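PDB 2GFI: phytase from Debaryomyces castellii, which hydrolyses phosphate esters of phytate (inositol hexakisphosphate) as a 3-phytase of the histidine acid phosphatase family. Local coordinates for residues S68-R73 and E119-P124. Residues are numbered along the deposited sequence; the frame is centred on the assembly and turned at random.
Sequences SRHGER and EKETSP
Glu121 folds its carboxylate against the backbone of Gly71 and Glu72, inside the RHGxRxP motif that marks histidine acid phosphatases, whose first five residues here are Arg69 to Arg73. Its OE2 lies only 2.6 Å from Gly71 O, an approach of two oxygens that would be easier to explain if the carboxyl group were protonated, while OE1 sits 3.0 Å from Gly71 N. The chain gets there by a bend at chi2 (-64°), which curls the carboxylate back over the glycine and sets OE1 3.1 Å from the bare alpha carbon, Gly71 CA. One residue on, Thr122 N gives a hydrogen bond of 3.1 Å to Glu72 O, and the backbones of Arg73 and Glu121 form a single beta bridge there. Arg73 CB packs at 3.2 Å from Lys120 O. Further out, Gly71 N is hydrogen-bonded to Thr171 OG1 from helix 166-180, and Gln170 of that helix touches Glu121. Gly71 O accepts from ND1 of His70, the predicted nucleophile, and helps hold the turn of its ring. The side chain of His70 is about 5 Å from that of Asp333, the predicted proton donor. Arg69 adds to the setting: it is salt-bridged to Asp333, and its CG covers one face of the imidazole. The carboxylate of Glu121 meets that ring obliquely, the planes 65° apart, with OE2 3.5 Å from His70 CB. An alanine in place of Glu121 is likely to leave Gly71 O without its close acid partner and open a gap beside His70. His70 ND1 donates to Gly71 O over 2.7 Å, almost perfectly straight at 178°, with the oxygen in the ring plane.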
loop_
_atom_site.group_PDB
_atom_site.type_symbol
_atom_site.label_atom_id
_atom_site.label_comp_id
_atom_site.label_asym_id
_atom_site.label_seq_id
_atom_site.Cartn_x
_atom_site.Cartn_y
_atom_site.Cartn_z
ATOM N N SER A 68 -13.647 0.392 -25.593
ATOM C CA SER A 68 -13.464 1.275 -24.477
ATOM C C SER A 68 -14.698 2.174 -24.278
ATOM O O SER A 68 -15.304 2.645 -25.256
ATOM C CB SER A 68 -12.227 2.107 -24.712
ATOM O OG SER A 68 -12.103 3.061 -23.698
ATOM N N ARG A 69 -15.090 2.356 -23.020
ATOM C CA ARG A 69 -16.077 3.353 -22.639
ATOM C C ARG A 69 -15.359 4.706 -22.681
ATOM O O ARG A 69 -14.113 4.759 -22.712
ATOM C CB ARG A 69 -16.549 3.065 -21.219
ATOM C CG ARG A 69 -17.707 3.863 -20.788
ATOM C CD ARG A 69 -18.037 3.699 -19.338
ATOM N NE ARG A 69 -19.149 4.555 -18.967
ATOM C CZ ARG A 69 -19.682 4.595 -17.762
ATOM N NH1 ARG A 69 -19.206 3.831 -16.795
ATOM N NH2 ARG A 69 -20.697 5.403 -17.516
ATOM N N HIS A 70 -16.117 5.799 -22.711
ATOM C CA HIS A 70 -15.521 7.109 -22.470
ATOM C C HIS A 70 -14.911 7.075 -21.064
ATOM O O HIS A 70 -15.305 6.216 -20.237
ATOM C CB HIS A 70 -16.578 8.206 -22.544
ATOM C CG HIS A 70 -17.757 7.972 -21.642
ATOM N ND1 HIS A 70 -17.722 8.205 -20.280
ATOM C CD2 HIS A 70 -19.004 7.521 -21.917
ATOM C CE1 HIS A 70 -18.889 7.885 -19.752
ATOM N NE2 HIS A 70 -19.698 7.497 -20.731
ATOM N N GLY A 71 -13.977 7.987 -20.764
ATOM C CA GLY A 71 -13.471 8.084 -19.385
ATOM C C GLY A 71 -14.467 8.765 -18.439
ATOM O O GLY A 71 -15.578 9.124 -18.851
ATOM N N GLU A 72 -14.044 8.958 -17.186
ATOM C CA GLU A 72 -14.804 9.677 -16.191
ATOM C C GLU A 72 -15.346 10.982 -16.769
ATOM O O GLU A 72 -14.682 11.657 -17.546
ATOM C CB GLU A 72 -13.950 9.964 -14.953
ATOM C CG GLU A 72 -13.554 8.729 -14.135
ATOM C CD GLU A 72 -12.285 8.008 -14.619
ATOM O OE1 GLU A 72 -11.914 8.076 -15.806
ATOM O OE2 GLU A 72 -11.635 7.343 -13.796
ATOM N N ARG A 73 -16.550 11.331 -16.365
ATOM C CA ARG A 73 -17.222 12.488 -16.880
ATOM C C ARG A 73 -17.964 13.215 -15.780
ATOM O O ARG A 73 -18.114 12.719 -14.644
ATOM C CB ARG A 73 -18.182 12.075 -18.005
ATOM C CG ARG A 73 -19.098 10.886 -17.662
ATOM C CD ARG A 73 -20.348 10.971 -18.458
ATOM N NE ARG A 73 -21.296 9.897 -18.272
ATOM C CZ ARG A 73 -22.312 9.972 -17.424
ATOM N NH1 ARG A 73 -22.471 11.037 -16.670
ATOM N NH2 ARG A 73 -23.161 8.984 -17.317
ATOM N N GLU A 119 -22.278 16.339 -19.381
ATOM C CA GLU A 119 -22.092 15.440 -20.514
ATOM C C GLU A 119 -20.607 15.302 -20.918
ATOM O O GLU A 119 -20.273 14.461 -21.733
ATOM C CB GLU A 119 -22.980 15.818 -21.747
ATOM C CG GLU A 119 -24.497 15.955 -21.506
ATOM C CD GLU A 119 -25.265 14.647 -21.389
ATOM O OE1 GLU A 119 -24.641 13.573 -21.486
ATOM O OE2 GLU A 119 -26.539 14.665 -21.189
ATOM N N LYS A 120 -19.727 16.104 -20.337
ATOM C CA LYS A 120 -18.339 16.193 -20.808
ATOM C C LYS A 120 -17.422 15.319 -19.983
ATOM O O LYS A 120 -17.653 15.096 -18.787
ATOM C CB LYS A 120 -17.795 17.624 -20.698
ATOM C CG LYS A 120 -18.622 18.729 -21.371
ATOM C CD LYS A 120 -18.754 18.580 -22.867
ATOM C CE LYS A 120 -19.201 19.912 -23.503
ATOM N NZ LYS A 120 -20.660 20.089 -23.245
ATOM N N GLU A 121 -16.341 14.885 -20.613
ATOM C CA GLU A 121 -15.242 14.267 -19.895
ATOM C C GLU A 121 -14.734 15.256 -18.888
ATOM O O GLU A 121 -14.656 16.453 -19.171
ATOM C CB GLU A 121 -14.103 13.932 -20.879
ATOM C CG GLU A 121 -14.383 12.734 -21.774
ATOM C CD GLU A 121 -14.498 11.484 -20.934
ATOM O OE1 GLU A 121 -13.443 10.977 -20.513
ATOM O OE2 GLU A 121 -15.647 11.022 -20.675
ATOM N N THR A 122 -14.379 14.785 -17.704
ATOM C CA THR A 122 -13.545 15.612 -16.818
ATOM C C THR A 122 -12.132 15.564 -17.410
ATOM O O THR A 122 -11.714 14.542 -17.971
ATOM C CB THR A 122 -13.549 15.034 -15.422
ATOM O OG1 THR A 122 -13.514 13.592 -15.527
ATOM C CG2 THR A 122 -14.913 15.366 -14.682
ATOM N N SER A 123 -11.405 16.655 -17.278
ATOM C CA SER A 123 -10.087 16.764 -17.861
ATOM C C SER A 123 -9.336 17.737 -16.990
ATOM O O SER A 123 -9.955 18.394 -16.186
ATOM C CB SER A 123 -10.183 17.353 -19.275
ATOM O OG SER A 123 -10.563 18.710 -19.165
ATOM N N PRO A 124 -8.009 17.813 -17.118
ATOM C CA PRO A 124 -7.221 18.826 -16.443
ATOM C C PRO A 124 -7.740 20.233 -16.690
ATOM O O PRO A 124 -7.476 21.142 -15.927
ATOM C CB PRO A 124 -5.853 18.658 -17.101
ATOM C CG PRO A 124 -5.759 17.240 -17.376
ATOM C CD PRO A 124 -7.150 16.866 -17.853
#